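Long-range contact in gamma-glutamyltranspeptidase (Ggt) (PDB 5BPK), which probably cleaves gamma-glutamyl bonds, as in glutathione, and passes the gamma-glutamyl group to water or an acceptor, as an N-terminal nucleophile hydrolase: residues G269-Y274 against Q291-M296. Sequence-based numbering, arbitrary orientation.
With EDO (1,2-ethanediol), chain J.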
loop_
_atom_site.group_PDB
_atom_site.type_symbol
_atom_site.label_atom_id
_atom_site.label_comp_id
_atom_site.label_asym_id
_atom_site.label_seq_id
_atom_site.Cartn_x
_atom_site.Cartn_y
_atom_site.Cartn_z
ATOM N N GLY A 269 -6.744 8.589 15.329
ATOM C CA GLY A 269 -6.255 9.849 15.867
ATOM C C GLY A 269 -7.139 11.009 15.475
ATOM O O GLY A 269 -8.204 10.825 14.891
ATOM N N SER A 270 -6.700 12.206 15.833
ATOM C CA SER A 270 -7.407 13.431 15.480
ATOM C C SER A 270 -6.421 14.462 14.952
ATOM O O SER A 270 -5.259 14.527 15.391
ATOM C CB SER A 270 -8.157 14.005 16.688
ATOM O OG SER A 270 -7.268 14.352 17.743
ATOM N N TYR A 271 -6.897 15.253 13.996
ATOM C CA TYR A 271 -6.133 16.360 13.448
ATOM C C TYR A 271 -7.088 17.517 13.153
ATOM O O TYR A 271 -7.926 17.435 12.255
ATOM C CB TYR A 271 -5.395 15.923 12.188
ATOM C CG TYR A 271 -4.427 16.934 11.628
ATOM C CD1 TYR A 271 -3.282 17.292 12.328
ATOM C CD2 TYR A 271 -4.624 17.488 10.369
ATOM C CE1 TYR A 271 -2.381 18.202 11.805
ATOM C CE2 TYR A 271 -3.730 18.376 9.835
ATOM C CZ TYR A 271 -2.597 18.731 10.555
ATOM O OH TYR A 271 -1.690 19.630 10.035
ATOM N N ARG A 272 -6.972 18.578 13.942
ATOM C CA ARG A 272 -7.760 19.805 13.737
ATOM C C ARG A 272 -9.261 19.571 13.567
ATOM O O ARG A 272 -9.897 20.162 12.691
ATOM C CB ARG A 272 -7.192 20.609 12.556
ATOM C CG ARG A 272 -5.669 20.797 12.642
ATOM C CD ARG A 272 -5.186 21.897 11.726
ATOM N NE ARG A 272 -3.760 21.796 11.474
ATOM C CZ ARG A 272 -2.793 22.213 12.285
ATOM N NH1 ARG A 272 -3.070 22.816 13.440
ATOM N NH2 ARG A 272 -1.526 22.037 11.928
ATOM N N GLY A 273 -9.817 18.702 14.406
ATOM C CA GLY A 273 -11.254 18.454 14.413
ATOM C C GLY A 273 -11.732 17.321 13.518
ATOM O O GLY A 273 -12.928 17.026 13.490
ATOM N N TYR A 274 -10.803 16.715 12.775
ATOM C CA TYR A 274 -11.087 15.552 11.933
ATOM C C TYR A 274 -10.543 14.276 12.570
ATOM O O TYR A 274 -9.498 14.304 13.233
ATOM C CB TYR A 274 -10.444 15.712 10.548
ATOM C CG TYR A 274 -10.969 16.888 9.748
ATOM C CD1 TYR A 274 -10.424 18.160 9.906
ATOM C CD2 TYR A 274 -11.995 16.722 8.821
ATOM C CE1 TYR A 274 -10.900 19.251 9.163
ATOM C CE2 TYR A 274 -12.481 17.804 8.074
ATOM C CZ TYR A 274 -11.924 19.062 8.254
ATOM O OH TYR A 274 -12.389 20.128 7.524
ATOM N N GLN A 291 1.127 10.029 14.228
ATOM C CA GLN A 291 2.251 10.632 14.948
ATOM C C GLN A 291 2.725 11.936 14.288
ATOM O O GLN A 291 2.888 12.957 14.962
ATOM C CB GLN A 291 3.415 9.624 15.028
ATOM C CG GLN A 291 4.674 10.126 15.740
ATOM C CD GLN A 291 5.788 9.086 15.764
ATOM O OE1 GLN A 291 5.682 8.017 15.152
ATOM N NE2 GLN A 291 6.873 9.408 16.451
ATOM N N ILE A 292 2.943 11.901 12.976
ATOM C CA ILE A 292 3.510 13.049 12.251
ATOM C C ILE A 292 2.485 14.201 12.207
ATOM O O ILE A 292 2.815 15.362 12.466
ATOM C CB ILE A 292 3.990 12.646 10.839
ATOM C CG1 ILE A 292 5.178 11.681 10.931
ATOM C CG2 ILE A 292 4.412 13.862 10.045
ATOM C CD1 ILE A 292 5.400 10.857 9.669
ATOM N N LEU A 293 1.241 13.875 11.899
ATOM C CA LEU A 293 0.146 14.842 12.012
ATOM C C LEU A 293 0.052 15.459 13.413
ATOM O O LEU A 293 -0.162 16.669 13.546
ATOM C CB LEU A 293 -1.193 14.202 11.620
ATOM C CG LEU A 293 -1.398 13.974 10.111
ATOM C CD1 LEU A 293 -2.666 13.185 9.815
ATOM C CD2 LEU A 293 -1.408 15.294 9.315
ATOM N N ASN A 294 0.187 14.637 14.452
ATOM C CA ASN A 294 0.162 15.141 15.822
ATOM C C ASN A 294 1.231 16.192 16.040
ATOM O O ASN A 294 0.968 17.188 16.705
ATOM C CB ASN A 294 0.359 14.053 16.888
ATOM C CG ASN A 294 -0.842 13.141 17.069
ATOM O OD1 ASN A 294 -1.971 13.476 16.717
ATOM N ND2 ASN A 294 -0.595 11.981 17.686
ATOM N N VAL A 295 2.446 15.944 15.541
ATOM C CA VAL A 295 3.532 16.919 15.696
ATOM C C VAL A 295 3.145 18.218 14.978
ATOM O O VAL A 295 3.225 19.310 15.550
ATOM C CB VAL A 295 4.900 16.396 15.156
ATOM C CG1 VAL A 295 5.988 17.471 15.276
ATOM C CG2 VAL A 295 5.335 15.143 15.894
ATOM N N MET A 296 2.710 18.078 13.729
ATOM C CA MET A 296 2.337 19.206 12.872
ATOM C C MET A 296 1.192 20.046 13.462
ATOM O O MET A 296 1.131 21.269 13.253
ATOM C CB MET A 296 1.920 18.682 11.497
ATOM C CG MET A 296 3.087 18.113 10.691
ATOM S SD MET A 296 2.601 17.150 9.242
ATOM C CE MET A 296 1.492 18.293 8.396
HETATM C C1 EDO J . -14.944 19.704 12.438
HETATM O O1 EDO J . -16.163 19.410 11.744
HETATM C C2 EDO J . -13.786 19.754 11.447
HETATM O O2 EDO J . -12.965 20.898 11.709
HETATM O O HOH W 1 -4.300 11.985 17.322
#
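R272 NH2 reaches three acceptors: Y271 OH at 3.1 Å, the carbonyl O of M296 in a weak, bent bond (3.1 Å from NH2, 131°), and A299 O. Arginine suits this place because its chain, extended from CG to NE, runs lengthwise over one face of the Y271 ring and still carries a guanidinium group to the C-terminal turn of helix 285-296. M296 O lies at the guanidinium edge, near its plane, whereas Y271 OH is tilted 24° out of it. The charge is shared with a neighbouring chain, where D110 forms a salt bridge to R272 NE and a hydrogen bond with Y271 OH.

On the opposite ring face, L293 CD2 makes a CH-pi contact 3.7 Å from the Y271 centroid, the branched leucine presenting a methyl almost straight over the centre. With CG anti to the backbone N (chi1 -172°), Y271 slants out over L293, its CE1 3.2 Å from L293 O, and the flexible thioether of M296 bends so that CE meets Y271 OH at 3.8 Å.

One residue earlier in the strand, a water accepts from S270 N and donates to N294 OD1, 2.8 Å from each atom. Asparagine can offer OD1 to K346 as well, while ND2 donates weakly to I344 O.

Y274 N to Y271 O at 3.0 Å closes a type I' turn, and Y271 N to Y274 O pairs the strands; at G273 a CB would jam against the preceding carbonyl O. This is a beta hairpin packed against a helix, as in the layered alpha/beta core of Ntn-hydrolases.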